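Local coordinates for BH1478 protein (Bacillus halodurans, PDB 2QUP) that is of unknown function but belongs to the DUF327 family and folds as a bundle of four helices, at residues E71-K74 against E75-D79; N94-G97 against R98-Y102; L113-T116 against D117-A121; K122-G126 against L127-N131. All blocks are in the same frame, centred on the assembly; numbering follows the deposited sequence.

Interaction 1: residues E71-K74 against E75-D79; sequences ELVK and EFVGD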
loop_
_atom_site.group_PDB
_atom_site.type_symbol
_atom_site.label_atom_id
_atom_site.label_comp_id
_atom_site.label_asym_id
_atom_site.label_seq_id
_atom_site.Cartn_x
_atom_site.Cartn_y
_atom_site.Cartn_z
ATOM N N GLU A 71 -5.791 3.859 -7.814
ATOM C CA GLU A 71 -5.230 2.911 -8.771
ATOM C C GLU A 71 -3.799 2.507 -8.427
ATOM O O GLU A 71 -3.403 1.376 -8.698
ATOM C CB GLU A 71 -5.390 3.384 -10.217
ATOM C CG GLU A 71 -6.792 3.082 -10.805
ATOM C CD GLU A 71 -6.963 1.628 -11.257
ATOM O OE1 GLU A 71 -7.635 0.846 -10.548
ATOM O OE2 GLU A 71 -6.423 1.267 -12.326
ATOM N N LEU A 72 -3.047 3.406 -7.797
ATOM C CA LEU A 72 -1.725 3.096 -7.312
ATOM C C LEU A 72 -1.798 2.214 -6.065
ATOM O O LEU A 72 -1.043 1.249 -5.939
ATOM C CB LEU A 72 -0.954 4.393 -7.033
ATOM C CG LEU A 72 -0.492 5.244 -8.212
ATOM C CD1 LEU A 72 0.177 6.480 -7.673
ATOM C CD2 LEU A 72 0.495 4.471 -9.095
ATOM N N VAL A 73 -2.700 2.558 -5.136
ATOM C CA VAL A 73 -2.783 1.868 -3.876
ATOM C C VAL A 73 -3.212 0.425 -4.108
ATOM O O VAL A 73 -2.604 -0.506 -3.566
ATOM C CB VAL A 73 -3.771 2.560 -2.905
ATOM C CG1 VAL A 73 -4.081 1.620 -1.765
ATOM C CG2 VAL A 73 -3.142 3.807 -2.347
ATOM N N LYS A 74 -4.226 0.258 -4.952
ATOM C CA LYS A 74 -4.721 -1.059 -5.383
ATOM C C LYS A 74 -3.626 -1.901 -6.038
ATOM O O LYS A 74 -3.571 -3.125 -5.867
ATOM C CB LYS A 74 -5.914 -0.889 -6.342
ATOM C CG LYS A 74 -6.718 -2.152 -6.677
ATOM C CD LYS A 74 -8.041 -1.791 -7.364
ATOM C CE LYS A 74 -8.672 -2.999 -8.065
ATOM N NZ LYS A 74 -9.556 -2.617 -9.217
ATOM N N GLU A 75 -2.745 -1.259 -6.800
ATOM C CA GLU A 75 -1.605 -1.987 -7.392
ATOM C C GLU A 75 -0.558 -2.444 -6.359
ATOM O O GLU A 75 0.041 -3.517 -6.492
ATOM C CB GLU A 75 -0.907 -1.133 -8.431
ATOM C CG GLU A 75 0.191 -1.886 -9.172
ATOM C CD GLU A 75 0.991 -0.998 -10.071
ATOM O OE1 GLU A 75 1.839 -1.523 -10.835
ATOM O OE2 GLU A 75 0.758 0.227 -10.009
ATOM N N PHE A 76 -0.327 -1.598 -5.361
ATOM C CA PHE A 76 0.571 -1.881 -4.257
ATOM C C PHE A 76 0.081 -3.078 -3.450
ATOM O O PHE A 76 0.850 -4.001 -3.225
ATOM C CB PHE A 76 0.680 -0.659 -3.327
ATOM C CG PHE A 76 1.777 -0.765 -2.296
ATOM C CD1 PHE A 76 2.997 -0.112 -2.493
ATOM C CD2 PHE A 76 1.591 -1.517 -1.121
ATOM C CE1 PHE A 76 4.034 -0.203 -1.528
ATOM C CE2 PHE A 76 2.619 -1.628 -0.158
ATOM C CZ PHE A 76 3.836 -0.956 -0.342
ATOM N N VAL A 77 -1.173 -3.017 -2.977
ATOM C CA VAL A 77 -1.801 -4.101 -2.240
ATOM C C VAL A 77 -1.595 -5.460 -2.913
ATOM O O VAL A 77 -1.129 -6.394 -2.276
ATOM C CB VAL A 77 -3.277 -3.850 -1.977
ATOM C CG1 VAL A 77 -3.942 -5.083 -1.322
ATOM C CG2 VAL A 77 -3.448 -2.634 -1.061
ATOM N N GLY A 78 -1.908 -5.546 -4.198
ATOM C CA GLY A 78 -1.683 -6.772 -4.977
ATOM C C GLY A 78 -0.272 -7.277 -4.822
ATOM O O GLY A 78 -0.061 -8.433 -4.474
ATOM N N ASP A 79 0.697 -6.396 -5.057
ATOM C CA ASP A 79 2.109 -6.781 -5.052
ATOM C C ASP A 79 2.663 -7.044 -3.662
ATOM O O ASP A 79 3.533 -7.888 -3.497
ATOM C CB ASP A 79 2.961 -5.726 -5.751
ATOM C CG ASP A 79 2.765 -5.714 -7.254
ATOM O OD1 ASP A 79 3.180 -4.726 -7.891
ATOM O OD2 ASP A 79 2.196 -6.682 -7.805
HETATM O O HOH W 1 -1.553 1.152 -10.850
#
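Four successive i to i+4 backbone bonds join Glu71-Lys74 to Glu75-Asp79 within one uninterrupted helix, and they are not equally firm. The inner two are sound: Val77 N meets Val73 O at 2.9 Å and is nearly straight at 175°, and Phe76 N lies 3.0 Å from Leu72 O. The outer two, Glu75 N to Glu71 O and Gly78 N to Lys74 O, are weak. Glu71 O gains a second partner in a water 2.8 Å away, and the same water donates to Glu75 OE2 at 2.6 Å, so a carboxylate is tied to a backbone carbonyl one turn earlier. Glu75 can do this because its chain is extended, with CG opposite the backbone N (chi1 -174°). Its CB rests 3.4 Å from Leu72 O. On another side of the helix, Val73 CG1 and Val77 CG2 meet loosely at 4.4 Å, methyl to methyl, while Val77 CG2 also lies beside Val73 O. The segment illustrates an amphipathic helix: Lys74, Glu75 and Gly78 are exposed, whereas Val73 and Phe76 are buried. Phe76 packs on Met47 and Ile50 of helix 27-60; Val73 and Val77 both reach Leu140 of helix 126-144, and on helix 98-120 they touch Leu112 and Val105 respectively.

Interaction 2: residues N94-G97 against R98-Y102; sequences NRRG and RTKIY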
loop_
_atom_site.group_PDB
_atom_site.type_symbol
_atom_site.label_atom_id
_atom_site.label_comp_id
_atom_site.label_asym_id
_atom_site.label_seq_id
_atom_site.Cartn_x
_atom_site.Cartn_y
_atom_site.Cartn_z
ATOM N N ASN A 94 10.413 -15.161 9.313
ATOM C CA ASN A 94 9.338 -15.931 9.928
ATOM C C ASN A 94 8.206 -15.174 10.694
ATOM O O ASN A 94 8.276 -13.963 10.923
ATOM C CB ASN A 94 9.907 -17.112 10.714
ATOM C CG ASN A 94 9.270 -18.430 10.310
ATOM O OD1 ASN A 94 9.327 -18.829 9.141
ATOM N ND2 ASN A 94 8.639 -19.102 11.269
ATOM N N ARG A 95 7.182 -15.919 11.109
ATOM C CA ARG A 95 5.807 -15.705 10.647
ATOM C C ARG A 95 4.994 -14.661 11.404
ATOM O O ARG A 95 5.143 -14.502 12.607
ATOM C CB ARG A 95 5.044 -17.030 10.589
ATOM C CG ARG A 95 5.382 -17.887 9.371
ATOM C CD ARG A 95 4.644 -19.229 9.367
ATOM N NE ARG A 95 3.193 -19.065 9.291
ATOM C CZ ARG A 95 2.362 -19.234 10.317
ATOM N NH1 ARG A 95 2.839 -19.594 11.499
ATOM N NH2 ARG A 95 1.056 -19.060 10.162
ATOM N N ARG A 96 4.143 -13.945 10.667
ATOM C CA ARG A 96 3.097 -13.100 11.246
ATOM C C ARG A 96 1.729 -13.751 11.092
ATOM O O ARG A 96 0.812 -13.469 11.867
ATOM C CB ARG A 96 3.064 -11.743 10.554
ATOM C CG ARG A 96 4.087 -10.742 11.035
ATOM C CD ARG A 96 3.934 -9.445 10.275
ATOM N NE ARG A 96 3.969 -9.710 8.837
ATOM C CZ ARG A 96 3.205 -9.108 7.931
ATOM N NH1 ARG A 96 2.328 -8.182 8.289
ATOM N NH2 ARG A 96 3.325 -9.442 6.653
ATOM N N GLY A 97 1.584 -14.614 10.086
ATOM C CA GLY A 97 0.275 -15.216 9.800
ATOM C C GLY A 97 -0.464 -14.620 8.609
ATOM O O GLY A 97 -0.481 -13.400 8.423
ATOM N N ARG A 98 -1.093 -15.482 7.807
ATOM C CA ARG A 98 -2.004 -15.047 6.742
ATOM C C ARG A 98 -3.159 -14.224 7.298
ATOM O O ARG A 98 -3.533 -13.195 6.728
ATOM C CB ARG A 98 -2.590 -16.257 6.030
ATOM C CG ARG A 98 -1.632 -16.934 5.066
ATOM C CD ARG A 98 -2.160 -18.307 4.701
ATOM N NE ARG A 98 -3.194 -18.249 3.668
ATOM C CZ ARG A 98 -4.113 -19.193 3.460
ATOM N NH1 ARG A 98 -4.160 -20.279 4.222
ATOM N NH2 ARG A 98 -4.995 -19.045 2.483
ATOM N N THR A 99 -3.713 -14.680 8.414
ATOM C CA THR A 99 -4.737 -13.931 9.142
ATOM C C THR A 99 -4.407 -12.431 9.271
ATOM O O THR A 99 -5.232 -11.600 8.889
ATOM C CB THR A 99 -5.071 -14.593 10.491
ATOM O OG1 THR A 99 -5.465 -15.958 10.263
ATOM C CG2 THR A 99 -6.213 -13.870 11.205
ATOM N N LYS A 100 -3.198 -12.102 9.739
ATOM C CA LYS A 100 -2.782 -10.708 9.970
ATOM C C LYS A 100 -2.697 -9.887 8.680
ATOM O O LYS A 100 -3.206 -8.768 8.618
ATOM C CB LYS A 100 -1.452 -10.654 10.735
ATOM C CG LYS A 100 -0.902 -9.240 10.896
ATOM C CD LYS A 100 -0.322 -8.985 12.254
ATOM C CE LYS A 100 -0.624 -7.551 12.690
ATOM N NZ LYS A 100 -2.055 -7.399 13.052
ATOM N N ILE A 101 -2.069 -10.476 7.661
ATOM C CA ILE A 101 -1.881 -9.892 6.353
ATOM C C ILE A 101 -3.235 -9.540 5.768
ATOM O O ILE A 101 -3.461 -8.411 5.337
ATOM C CB ILE A 101 -1.151 -10.915 5.427
ATOM C CG1 ILE A 101 0.285 -11.170 5.933
ATOM C CG2 ILE A 101 -1.132 -10.456 3.970
ATOM C CD1 ILE A 101 1.164 -12.023 4.974
ATOM N N TYR A 102 -4.144 -10.509 5.796
ATOM C CA TYR A 102 -5.516 -10.313 5.337
ATOM C C TYR A 102 -6.270 -9.261 6.144
ATOM O O TYR A 102 -7.045 -8.500 5.565
ATOM C CB TYR A 102 -6.296 -11.612 5.398
ATOM C CG TYR A 102 -5.758 -12.662 4.462
ATOM C CD1 TYR A 102 -5.014 -12.314 3.335
ATOM C CD2 TYR A 102 -5.992 -14.002 4.703
ATOM C CE1 TYR A 102 -4.515 -13.303 2.461
ATOM C CE2 TYR A 102 -5.493 -14.989 3.825
ATOM C CZ TYR A 102 -4.758 -14.619 2.727
ATOM O OH TYR A 102 -4.268 -15.600 1.863
HETATM O O HOH W 2 -2.040 -13.632 12.229
#
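Gly97 O receives two backbone N-H groups from the first turn of the following helix, and both bonds are weak. Ile101 N lies 3.4 Å from Gly97 O but points at it almost straight (169°), whereas Lys100 N, at 3.3 Å from the same oxygen, is strongly bent at 123°. Lys100 N is also held weakly by a water that donates to Arg96 O at 2.9 Å, a bridge from the loop to the opening turn. Gly97 occupies the N-cap position with a positive phi, where a side chain would be jammed against the preceding carbonyl. The side chains of Arg96 and Ile101 cross at about a right angle, Arg96 NH2 coming within 3.6 Å of Ile101 CG1 and 3.8 Å of Ile101 CD1. Ile101 CG1 lies opposite its own carbonyl carbon (chi1 -66°), which also brings it to 3.4 Å from Gly97 O, lying between the Gly97 carbonyl and the guanidinium group. A glycine in place of Ile101 would probably open a gap beside Gly97 O and strip the Arg96 guanidinium of its apolar neighbour, leaving it to its polar partners. The chief of these lies elsewhere, NH2 being hydrogen-bonded to Ile143 O near the end of helix 126-144. Glu88 of helix 63-88 accepts from Arg96 N and Gly97 N, and Ile101 touches the same glutamate; the start of helix 98-120 is thus joined to the ends of two other helices.

Interaction 3: residues L113-T116 against D117-A121; sequences LDLT and DAVLA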
loop_
_atom_site.group_PDB
_atom_site.type_symbol
_atom_site.label_atom_id
_atom_site.label_comp_id
_atom_site.label_asym_id
_atom_site.label_seq_id
_atom_site.Cartn_x
_atom_site.Cartn_y
_atom_site.Cartn_z
ATOM N N LEU A 113 -12.516 3.446 1.276
ATOM C CA LEU A 113 -13.929 3.794 1.110
ATOM C C LEU A 113 -14.250 5.044 1.920
ATOM O O LEU A 113 -15.005 5.891 1.468
ATOM C CB LEU A 113 -14.825 2.635 1.557
ATOM C CG LEU A 113 -14.834 1.354 0.716
ATOM C CD1 LEU A 113 -15.553 0.214 1.465
ATOM C CD2 LEU A 113 -15.476 1.597 -0.634
ATOM N N ASP A 114 -13.647 5.166 3.097
ATOM C CA ASP A 114 -13.858 6.332 3.970
ATOM C C ASP A 114 -13.229 7.608 3.426
ATOM O O ASP A 114 -13.675 8.733 3.717
ATOM C CB ASP A 114 -13.278 6.058 5.353
ATOM C CG ASP A 114 -14.153 5.150 6.181
ATOM O OD1 ASP A 114 -13.718 4.800 7.292
ATOM O OD2 ASP A 114 -15.268 4.792 5.728
ATOM N N LEU A 115 -12.177 7.408 2.653
ATOM C CA LEU A 115 -11.476 8.475 1.978
ATOM C C LEU A 115 -12.285 9.008 0.805
ATOM O O LEU A 115 -12.448 10.214 0.679
ATOM C CB LEU A 115 -10.108 7.971 1.479
ATOM C CG LEU A 115 -9.242 8.938 0.677
ATOM C CD1 LEU A 115 -8.776 10.106 1.542
ATOM C CD2 LEU A 115 -8.051 8.208 0.102
ATOM N N THR A 116 -12.761 8.103 -0.059
ATOM C CA THR A 116 -13.728 8.424 -1.092
ATOM C C THR A 116 -14.868 9.298 -0.609
ATOM O O THR A 116 -15.174 10.317 -1.214
ATOM C CB THR A 116 -14.251 7.175 -1.770
ATOM O OG1 THR A 116 -13.135 6.365 -2.145
ATOM C CG2 THR A 116 -15.001 7.544 -3.037
ATOM N N ASP A 117 -15.449 8.923 0.517
ATOM C CA ASP A 117 -16.501 9.691 1.133
ATOM C C ASP A 117 -16.083 11.106 1.474
ATOM O O ASP A 117 -16.819 12.064 1.211
ATOM C CB ASP A 117 -16.965 8.974 2.384
ATOM C CG ASP A 117 -18.443 8.789 2.405
ATOM O OD1 ASP A 117 -18.969 8.049 1.535
ATOM O OD2 ASP A 117 -19.081 9.411 3.280
ATOM N N ALA A 118 -14.897 11.230 2.057
ATOM C CA ALA A 118 -14.405 12.502 2.567
ATOM C C ALA A 118 -14.091 13.451 1.410
ATOM O O ALA A 118 -14.296 14.657 1.504
ATOM C CB ALA A 118 -13.174 12.270 3.407
ATOM N N VAL A 119 -13.604 12.880 0.316
ATOM C CA VAL A 119 -13.324 13.606 -0.911
ATOM C C VAL A 119 -14.633 13.994 -1.618
ATOM O O VAL A 119 -14.732 15.069 -2.214
ATOM C CB VAL A 119 -12.370 12.751 -1.834
ATOM C CG1 VAL A 119 -12.296 13.291 -3.247
ATOM C CG2 VAL A 119 -10.978 12.678 -1.231
ATOM N N LEU A 120 -15.645 13.136 -1.531
ATOM C CA LEU A 120 -16.927 13.415 -2.167
ATOM C C LEU A 120 -17.761 14.439 -1.394
ATOM O O LEU A 120 -18.589 15.131 -1.986
ATOM C CB LEU A 120 -17.728 12.132 -2.348
ATOM C CG LEU A 120 -17.847 11.475 -3.719
ATOM C CD1 LEU A 120 -16.597 11.583 -4.544
ATOM C CD2 LEU A 120 -18.176 10.045 -3.508
ATOM N N ALA A 121 -17.544 14.539 -0.086
ATOM C CA ALA A 121 -18.327 15.447 0.766
ATOM C C ALA A 121 -18.024 16.929 0.539
ATOM O O ALA A 121 -16.960 17.287 0.027
ATOM C CB ALA A 121 -18.164 15.089 2.220
#
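Leu113-Thr116 and Asp117-Leu120 form the last turns of helix 98-120, which the chain leaves at Ala121; four consecutive i to i+4 bonds hold the backbone, the tightest being Val119 N to Leu115 O and Leu120 N to Thr116 O, both 2.9 Å. Ala118 N is less well directed: it approaches Asp114 O from above the carbonyl plane, 37° out of it. Among the side chains, Thr116 and Leu120 run side by side in the same direction, with Thr116 CG2 4.1 Å from Leu120 CD2. The methyl can face Leu120 because Thr116 OG1 sits opposite the carbonyl carbon (chi1 -49°), directed back along the helix to Leu112 O and to Lys70 NZ of helix 63-88. Leu120 CB lies 3.3 Å from Thr116 O, beside the carbonyl that its own N-H uses. On the buried face Leu115 CD1 and Val119 CG2 meet at 4.4 Å, and Val119 CG2 is also 3.4 Å from Leu115 O. Leu115 faces Leu66 and Tyr69 of helix 63-88, while Val119 faces helix 126-144. Thr116 therefore divides its chemistry, a methyl serving apolar contact along the helix and a hydroxyl joining a carbonyl and a lysine, so that one residue links two helices by a polar bond beside otherwise apolar packing.

Interaction 4: residues K122-G126 against L127-N131; sequences KEKKG and LDILN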
loop_
_atom_site.group_PDB
_atom_site.type_symbol
_atom_site.label_atom_id
_atom_site.label_comp_id
_atom_site.label_asym_id
_atom_site.label_seq_id
_atom_site.Cartn_x
_atom_site.Cartn_y
_atom_site.Cartn_z
ATOM N N LYS A 122 -18.970 17.783 0.924
ATOM C CA LYS A 122 -19.089 19.119 0.339
ATOM C C LYS A 122 -17.979 20.063 0.807
ATOM O O LYS A 122 -17.262 20.643 -0.012
ATOM C CB LYS A 122 -20.482 19.712 0.600
ATOM C CG LYS A 122 -21.561 19.213 -0.369
ATOM C CD LYS A 122 -22.861 18.872 0.357
ATOM C CE LYS A 122 -23.897 19.987 0.246
ATOM N NZ LYS A 122 -24.431 20.105 -1.137
ATOM N N GLU A 123 -17.832 20.194 2.120
ATOM C CA GLU A 123 -16.599 20.702 2.711
ATOM C C GLU A 123 -15.509 19.612 2.755
ATOM O O GLU A 123 -15.816 18.415 2.765
ATOM C CB GLU A 123 -16.887 21.346 4.082
ATOM C CG GLU A 123 -16.887 20.420 5.319
ATOM C CD GLU A 123 -17.788 19.186 5.207
ATOM O OE1 GLU A 123 -17.322 18.088 5.589
ATOM O OE2 GLU A 123 -18.948 19.306 4.746
ATOM N N LYS A 124 -14.246 20.031 2.762
ATOM C CA LYS A 124 -13.144 19.194 2.261
ATOM C C LYS A 124 -11.752 19.730 2.664
ATOM O O LYS A 124 -11.169 20.557 1.949
ATOM C CB LYS A 124 -13.243 19.086 0.736
ATOM C CG LYS A 124 -12.695 17.807 0.150
ATOM C CD LYS A 124 -13.116 17.609 -1.308
ATOM C CE LYS A 124 -13.863 18.794 -1.925
ATOM N NZ LYS A 124 -15.343 18.561 -2.002
ATOM N N LYS A 125 -11.226 19.247 3.795
ATOM C CA LYS A 125 -10.040 19.841 4.417
ATOM C C LYS A 125 -8.745 19.095 4.099
ATOM O O LYS A 125 -8.613 17.905 4.384
ATOM C CB LYS A 125 -10.236 19.990 5.926
ATOM C CG LYS A 125 -10.988 21.264 6.307
ATOM C CD LYS A 125 -10.771 21.624 7.773
ATOM C CE LYS A 125 -12.050 21.477 8.598
ATOM N NZ LYS A 125 -11.849 20.598 9.788
ATOM N N GLY A 126 -7.786 19.809 3.512
ATOM C CA GLY A 126 -6.523 19.219 3.067
ATOM C C GLY A 126 -5.743 18.464 4.136
ATOM O O GLY A 126 -5.092 17.489 3.825
ATOM N N LEU A 127 -5.811 18.889 5.401
ATOM C CA LEU A 127 -4.991 18.254 6.430
ATOM C C LEU A 127 -5.556 16.930 6.927
ATOM O O LEU A 127 -4.794 15.985 7.184
ATOM C CB LEU A 127 -4.711 19.197 7.593
ATOM C CG LEU A 127 -3.589 18.807 8.555
ATOM C CD1 LEU A 127 -2.243 18.671 7.849
ATOM C CD2 LEU A 127 -3.523 19.890 9.614
ATOM N N ASP A 128 -6.882 16.875 7.065
ATOM C CA ASP A 128 -7.616 15.631 7.337
ATOM C C ASP A 128 -7.393 14.610 6.228
ATOM O O ASP A 128 -7.155 13.455 6.514
ATOM C CB ASP A 128 -9.117 15.902 7.482
ATOM C CG ASP A 128 -9.439 16.876 8.611
ATOM O OD1 ASP A 128 -8.659 16.999 9.578
ATOM O OD2 ASP A 128 -10.490 17.535 8.525
ATOM N N ILE A 129 -7.467 15.048 4.974
ATOM C CA ILE A 129 -7.156 14.187 3.814
ATOM C C ILE A 129 -5.719 13.643 3.832
ATOM O O ILE A 129 -5.487 12.449 3.633
ATOM C CB ILE A 129 -7.513 14.888 2.485
ATOM C CG1 ILE A 129 -9.024 15.166 2.449
ATOM C CG2 ILE A 129 -7.063 14.069 1.277
ATOM C CD1 ILE A 129 -9.605 15.469 1.098
ATOM N N LEU A 130 -4.768 14.529 4.124
ATOM C CA LEU A 130 -3.396 14.149 4.420
ATOM C C LEU A 130 -3.267 13.072 5.497
ATOM O O LEU A 130 -2.547 12.083 5.306
ATOM C CB LEU A 130 -2.571 15.390 4.765
ATOM C CG LEU A 130 -1.056 15.350 4.658
ATOM C CD1 LEU A 130 -0.606 14.759 3.289
ATOM C CD2 LEU A 130 -0.559 16.769 4.854
ATOM N N ASN A 131 -3.970 13.240 6.618
ATOM C CA ASN A 131 -3.963 12.244 7.696
ATOM C C ASN A 131 -4.471 10.891 7.254
ATOM O O ASN A 131 -3.853 9.874 7.570
ATOM C CB ASN A 131 -4.752 12.730 8.905
ATOM C CG ASN A 131 -4.086 13.912 9.589
ATOM O OD1 ASN A 131 -2.866 13.935 9.781
ATOM N ND2 ASN A 131 -4.885 14.907 9.956
#
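Asp128 carries its carboxylate opposite its own carbonyl carbon (chi1 -59°), and Lys125 bends back at its third and fourth torsions, so that the two side chains lie side by side and point the same way. Asp128 OD2 then stands 3.6 Å from Lys125 NZ, a salt bridge of rather long reach, and at the same distance from Lys125 CB, which places the carboxylate oxygen against the root of the lysine chain as well as near its end. Lying on the surface, such a pair would probably be partly screened by solvent. Behind it the backbone is firmly closed: Ile129 N donates to Lys125 O at 3.1 Å and nearly straight (172°), while Leu130 N reaches Gly126 O at 3.0 Å from a position tilted out of the carbonyl plane. Apolar atoms lie beside these carbonyls, Ile129 CG1 resting 3.4 Å from Lys125 O and Leu130 CB 3.4 Å from Gly126 O. Ile129 CD1 also meets Lys124 CG at 4.0 Å, the aliphatic part of a lysine whose amino group turns the other way to Ala121 O. Farther out, Ile129 and Lys124 both touch Arg61 in the loop after helix 27-60, and Leu130 packs on Lys55 and Ser58 of that helix. Lys125 is the N-cap residue, and the third position after it is a favoured place for a carboxylate, which probably also interacts well with the helix N-terminus; here that turn begins the last helix of a four-helix bundle.

Interaction 1 lies nearest the middle of the bundle, its centre about 6 Å from that of the chain, and interaction 3 is likewise partly buried; both run within a helix and carry four i to i+4 bonds in a row. Interactions 2 and 4 are surface contacts where a loop enters a helix, with two backbone bonds each at the helix start. A water bridges in 1 as in 2, but a salt bridge occurs in 4 alone. Interactions 2 and 3 share helix 98-120 at its two ends, with centres about 29 Å apart. Interactions 3 and 4 alone touch, Val119 CG2 meeting Ile129 CD1 at 3.9 Å between consecutive helices, whereas interactions 2 and 4 lie on opposite sides of the chain's centre.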